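Local coordinates for pectinesterase A (Erwinia chrysanthemi, PDB 2NTP), which catalyses the hydrolysis of methyl esters in the galacturonan chains of pectin, thought to be the first step in the maceration and soft-rotting of plant tissue, at residues Phe144-Thr155 / Phe165-Phe176. Sequence-based numbering, arbitrary orientation.
Sequences FKDVSLVGYQDT and FSDCRISGTVDF. With ADA (alpha-D-galactopyranuronic acid), chain C; ADA (alpha-D-galactopyranuronic acid), chain B.
The rings of Phe144 and Phe165 lie side by side, nearly parallel (9°) but slid apart, centroids 4.8 Å from each other, so that they barely overlap; CD1 of Phe144 sits over one face of the Phe165 ring, and Phe185 stacks on Phe165. At the edge of the Tyr152 ring, near its plane, comes CG2 of Thr173, whereas one face of the Phe176 ring carries the backbone N of Gly172 over its centre. Beside the Phe165 ring, Leu149 CD1 rests 4.0 Å from Ile170 CG1. The outward-facing polar residues pair too: a bend at the last torsion of Lys145 (chi4 74°) turns NZ onto OD2 of Asp167, 2.9 Å away and met from above the carboxylate plane, while Asn187 holds OD1. Thr155 OG1 donates to Ser171 O, joining the turn after strand 147-150 to strand 169-172. Gln153, extended beyond CG, sends NE2 to O6A of the chain C galacturonate at 2.8 Å, while Thr128 holds its OE1. The nucleophile Asp175, salt-bridged to Arg243, and the proton donor Asp154 have OD2 and OD1, respectively, 4.6 Å apart, beside that sugar's carboxylate. In-register parallel strands, like residues stacked in ladders and catalytic carboxylates on the loops that follow are the hallmarks of the pectinesterase right-handed parallel beta-helix.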
loop_
_atom_site.group_PDB
_atom_site.type_symbol
_atom_site.label_atom_id
_atom_site.label_comp_id
_atom_site.label_asym_id
_atom_site.label_seq_id
_atom_site.Cartn_x
_atom_site.Cartn_y
_atom_site.Cartn_z
ATOM N N PHE A 144 -3.608 10.665 2.637
ATOM C CA PHE A 144 -2.880 10.195 3.811
ATOM C C PHE A 144 -1.647 11.057 4.018
ATOM O O PHE A 144 -0.729 11.029 3.203
ATOM C CB PHE A 144 -2.511 8.717 3.640
ATOM C CG PHE A 144 -3.696 7.841 3.371
ATOM C CD1 PHE A 144 -4.183 7.692 2.071
ATOM C CD2 PHE A 144 -4.354 7.204 4.420
ATOM C CE1 PHE A 144 -5.308 6.898 1.815
ATOM C CE2 PHE A 144 -5.474 6.411 4.176
ATOM C CZ PHE A 144 -5.952 6.263 2.869
ATOM N N LYS A 145 -1.646 11.843 5.094
ATOM C CA LYS A 145 -0.537 12.758 5.382
ATOM C C LYS A 145 0.117 12.421 6.714
ATOM O O LYS A 145 -0.574 12.280 7.723
ATOM C CB LYS A 145 -1.003 14.218 5.389
ATOM C CG LYS A 145 0.154 15.207 5.577
ATOM C CD LYS A 145 -0.214 16.633 5.244
ATOM C CE LYS A 145 1.013 17.536 5.298
ATOM N NZ LYS A 145 1.931 17.355 4.125
ATOM N N ASP A 146 1.447 12.309 6.711
ATOM C CA ASP A 146 2.201 11.933 7.910
ATOM C C ASP A 146 1.635 10.629 8.483
ATOM O O ASP A 146 1.295 10.523 9.668
ATOM C CB ASP A 146 2.185 13.078 8.931
ATOM C CG ASP A 146 3.063 12.808 10.142
ATOM O OD1 ASP A 146 4.148 12.203 9.998
ATOM O OD2 ASP A 146 2.654 13.224 11.249
ATOM N N VAL A 147 1.522 9.632 7.613
ATOM C CA VAL A 147 0.989 8.326 7.991
ATOM C C VAL A 147 2.077 7.275 7.787
ATOM O O VAL A 147 2.881 7.378 6.861
ATOM C CB VAL A 147 -0.278 7.972 7.161
ATOM C CG1 VAL A 147 -0.669 6.508 7.322
ATOM C CG2 VAL A 147 -1.451 8.872 7.566
ATOM N N SER A 148 2.108 6.290 8.677
ATOM C CA SER A 148 3.016 5.156 8.555
ATOM C C SER A 148 2.210 3.899 8.313
ATOM O O SER A 148 1.279 3.622 9.059
ATOM C CB SER A 148 3.845 5.006 9.832
ATOM O OG SER A 148 4.633 3.821 9.797
ATOM N N LEU A 149 2.568 3.152 7.266
ATOM C CA LEU A 149 1.900 1.896 6.933
ATOM C C LEU A 149 2.875 0.743 7.109
ATOM O O LEU A 149 3.957 0.740 6.508
ATOM C CB LEU A 149 1.383 1.921 5.491
ATOM C CG LEU A 149 0.482 3.085 5.077
ATOM C CD1 LEU A 149 0.055 2.916 3.618
ATOM C CD2 LEU A 149 -0.731 3.196 5.993
ATOM N N VAL A 150 2.493 -0.224 7.935
ATOM C CA VAL A 150 3.397 -1.309 8.323
ATOM C C VAL A 150 2.890 -2.678 7.892
ATOM O O VAL A 150 1.753 -3.050 8.179
ATOM C CB VAL A 150 3.634 -1.316 9.853
ATOM C CG1 VAL A 150 4.470 -2.513 10.260
ATOM C CG2 VAL A 150 4.301 0.000 10.303
ATOM N N GLY A 151 3.752 -3.425 7.210
ATOM C CA GLY A 151 3.459 -4.818 6.888
ATOM C C GLY A 151 4.671 -5.479 6.275
ATOM O O GLY A 151 5.788 -4.939 6.331
ATOM N N TYR A 152 4.453 -6.660 5.708
ATOM C CA TYR A 152 5.484 -7.362 4.962
ATOM C C TYR A 152 4.974 -7.548 3.531
ATOM O O TYR A 152 5.201 -6.692 2.675
ATOM C CB TYR A 152 5.847 -8.693 5.642
ATOM C CG TYR A 152 6.532 -8.543 6.993
ATOM C CD1 TYR A 152 7.922 -8.436 7.085
ATOM C CD2 TYR A 152 5.791 -8.510 8.176
ATOM C CE1 TYR A 152 8.557 -8.294 8.324
ATOM C CE2 TYR A 152 6.421 -8.373 9.421
ATOM C CZ TYR A 152 7.799 -8.274 9.486
ATOM O OH TYR A 152 8.427 -8.143 10.716
ATOM N N GLN A 153 4.265 -8.640 3.275
ATOM C CA GLN A 153 3.699 -8.869 1.948
ATOM C C GLN A 153 2.393 -8.100 1.772
ATOM O O GLN A 153 1.478 -8.226 2.596
ATOM C CB GLN A 153 3.480 -10.364 1.718
ATOM C CG GLN A 153 3.038 -10.720 0.288
ATOM C CD GLN A 153 3.126 -12.211 0.004
ATOM O OE1 GLN A 153 3.527 -12.994 0.858
ATOM N NE2 GLN A 153 2.761 -12.604 -1.210
ATOM N N ASP A 154 2.312 -7.309 0.699
ATOM C CA ASP A 154 1.058 -6.633 0.312
ATOM C C ASP A 154 0.588 -5.548 1.307
ATOM O O ASP A 154 -0.611 -5.364 1.540
ATOM C CB ASP A 154 -0.068 -7.670 0.069
ATOM C CG ASP A 154 0.061 -8.388 -1.272
ATOM O OD1 ASP A 154 1.149 -8.346 -1.884
ATOM O OD2 ASP A 154 -0.932 -9.002 -1.720
ATOM N N THR A 155 1.532 -4.806 1.876
ATOM C CA THR A 155 1.197 -3.777 2.875
ATOM C C THR A 155 0.095 -2.798 2.437
ATOM O O THR A 155 -0.862 -2.575 3.178
ATOM C CB THR A 155 2.456 -2.989 3.278
ATOM O OG1 THR A 155 3.453 -3.917 3.729
ATOM C CG2 THR A 155 2.139 -1.973 4.396
ATOM N N PHE A 165 -0.439 10.116 -0.941
ATOM C CA PHE A 165 0.323 9.820 0.265
ATOM C C PHE A 165 1.454 10.825 0.371
ATOM O O PHE A 165 2.254 10.969 -0.552
ATOM C CB PHE A 165 0.877 8.396 0.205
ATOM C CG PHE A 165 -0.190 7.340 0.141
ATOM C CD1 PHE A 165 -0.806 7.024 -1.072
ATOM C CD2 PHE A 165 -0.579 6.661 1.292
ATOM C CE1 PHE A 165 -1.801 6.056 -1.134
ATOM C CE2 PHE A 165 -1.570 5.682 1.241
ATOM C CZ PHE A 165 -2.186 5.384 0.026
ATOM N N SER A 166 1.507 11.517 1.502
ATOM C CA SER A 166 2.423 12.638 1.676
ATOM C C SER A 166 3.124 12.537 3.022
ATOM O O SER A 166 2.475 12.277 4.037
ATOM C CB SER A 166 1.634 13.947 1.584
ATOM O OG SER A 166 2.427 15.073 1.922
ATOM N N ASP A 167 4.444 12.748 3.027
ATOM C CA ASP A 167 5.251 12.720 4.255
ATOM C C ASP A 167 5.025 11.408 4.997
ATOM O O ASP A 167 4.795 11.385 6.212
ATOM C CB ASP A 167 4.941 13.926 5.163
ATOM C CG ASP A 167 5.062 15.262 4.441
ATOM O OD1 ASP A 167 5.764 15.353 3.409
ATOM O OD2 ASP A 167 4.445 16.238 4.919
ATOM N N CYS A 168 5.105 10.316 4.249
ATOM C CA CYS A 168 4.656 9.033 4.741
ATOM C C CYS A 168 5.800 8.037 4.912
ATOM O O CYS A 168 6.899 8.241 4.396
ATOM C CB CYS A 168 3.552 8.489 3.827
ATOM S SG CYS A 168 4.073 7.622 2.324
ATOM N N ARG A 169 5.540 6.983 5.681
ATOM C CA ARG A 169 6.438 5.833 5.747
ATOM C C ARG A 169 5.642 4.608 5.345
ATOM O O ARG A 169 4.525 4.407 5.820
ATOM C CB ARG A 169 7.024 5.655 7.155
ATOM C CG ARG A 169 8.151 4.603 7.253
ATOM C CD ARG A 169 8.456 4.283 8.718
ATOM N NE ARG A 169 9.601 3.382 8.923
ATOM C CZ ARG A 169 9.522 2.058 9.072
ATOM N NH1 ARG A 169 8.350 1.430 9.006
ATOM N NH2 ARG A 169 10.635 1.351 9.265
ATOM N N ILE A 170 6.198 3.808 4.439
ATOM C CA ILE A 170 5.574 2.540 4.050
ATOM C C ILE A 170 6.648 1.461 4.042
ATOM O O ILE A 170 7.670 1.613 3.381
ATOM C CB ILE A 170 4.883 2.616 2.659
ATOM C CG1 ILE A 170 3.872 3.775 2.612
ATOM C CG2 ILE A 170 4.207 1.276 2.330
ATOM C CD1 ILE A 170 3.274 4.064 1.230
ATOM N N SER A 171 6.415 0.388 4.792
ATOM C CA SER A 171 7.370 -0.709 4.885
ATOM C C SER A 171 6.763 -2.002 4.371
ATOM O O SER A 171 5.542 -2.192 4.419
ATOM C CB SER A 171 7.839 -0.902 6.332
ATOM O OG SER A 171 6.832 -1.491 7.127
ATOM N N GLY A 172 7.626 -2.894 3.892
ATOM C CA GLY A 172 7.184 -4.197 3.419
ATOM C C GLY A 172 8.251 -4.981 2.686
ATOM O O GLY A 172 9.423 -4.593 2.640
ATOM N N THR A 173 7.823 -6.090 2.095
ATOM C CA THR A 173 8.724 -6.995 1.391
ATOM C C THR A 173 8.248 -7.216 -0.047
ATOM O O THR A 173 8.716 -6.545 -0.978
ATOM C CB THR A 173 8.838 -8.338 2.144
ATOM O OG1 THR A 173 7.525 -8.832 2.422
ATOM C CG2 THR A 173 9.578 -8.148 3.472
ATOM N N VAL A 174 7.293 -8.125 -0.220
ATOM C CA VAL A 174 6.817 -8.504 -1.552
ATOM C C VAL A 174 5.587 -7.694 -1.946
ATOM O O VAL A 174 4.557 -7.754 -1.272
ATOM C CB VAL A 174 6.487 -10.024 -1.611
ATOM C CG1 VAL A 174 5.695 -10.376 -2.880
ATOM C CG2 VAL A 174 7.765 -10.856 -1.517
ATOM N N ASP A 175 5.707 -6.940 -3.044
ATOM C CA ASP A 175 4.579 -6.220 -3.637
ATOM C C ASP A 175 3.904 -5.304 -2.617
ATOM O O ASP A 175 2.675 -5.304 -2.499
ATOM C CB ASP A 175 3.550 -7.210 -4.231
ATOM C CG ASP A 175 4.139 -8.111 -5.317
ATOM O OD1 ASP A 175 5.292 -7.900 -5.724
ATOM O OD2 ASP A 175 3.432 -9.042 -5.772
ATOM N N PHE A 176 4.698 -4.535 -1.866
ATOM C CA PHE A 176 4.124 -3.833 -0.712
ATOM C C PHE A 176 3.328 -2.567 -1.043
ATOM O O PHE A 176 2.656 -2.010 -0.174
ATOM C CB PHE A 176 5.081 -3.713 0.497
ATOM C CG PHE A 176 6.262 -2.781 0.313
ATOM C CD1 PHE A 176 6.140 -1.412 0.561
ATOM C CD2 PHE A 176 7.522 -3.292 -0.013
ATOM C CE1 PHE A 176 7.246 -0.551 0.444
ATOM C CE2 PHE A 176 8.640 -2.444 -0.124
ATOM C CZ PHE A 176 8.499 -1.072 0.098
HETATM C C1 ADA C . 1.796 -14.364 -4.456
HETATM C C2 ADA C . 0.822 -14.728 -5.572
HETATM C C3 ADA C . 0.788 -13.611 -6.618
HETATM C C4 ADA C . 0.499 -12.267 -5.945
HETATM C C5 ADA C . 1.555 -12.007 -4.869
HETATM C C6 ADA C . 1.364 -10.705 -4.134
HETATM O O2 ADA C . 1.227 -15.969 -6.162
HETATM O O3 ADA C . -0.198 -13.908 -7.616
HETATM O O4 ADA C . -0.786 -12.320 -5.313
HETATM O O5 ADA C . 1.491 -13.076 -3.913
HETATM O O6B ADA C . 1.115 -9.642 -4.757
HETATM O O6A ADA C . 1.481 -10.746 -2.892
HETATM C C1 ADA B . 6.665 -14.207 -4.303
HETATM C C2 ADA B . 5.685 -14.269 -3.132
HETATM C C3 ADA B . 4.713 -15.435 -3.299
HETATM C C4 ADA B . 4.100 -15.460 -4.703
HETATM C C5 ADA B . 5.169 -15.342 -5.787
HETATM C C6 ADA B . 4.522 -15.253 -7.142
HETATM O O2 ADA B . 6.416 -14.443 -1.917
HETATM O O3 ADA B . 3.680 -15.360 -2.307
HETATM O O4 ADA B . 3.177 -14.378 -4.873
HETATM O O5 ADA B . 5.952 -14.167 -5.544
HETATM O O6B ADA B . 4.931 -14.386 -7.942
HETATM O O6A ADA B . 3.594 -16.045 -7.423
HETATM O O HOH W 1 0.702 17.171 1.602
HETATM O O HOH W 2 5.934 2.272 7.938
#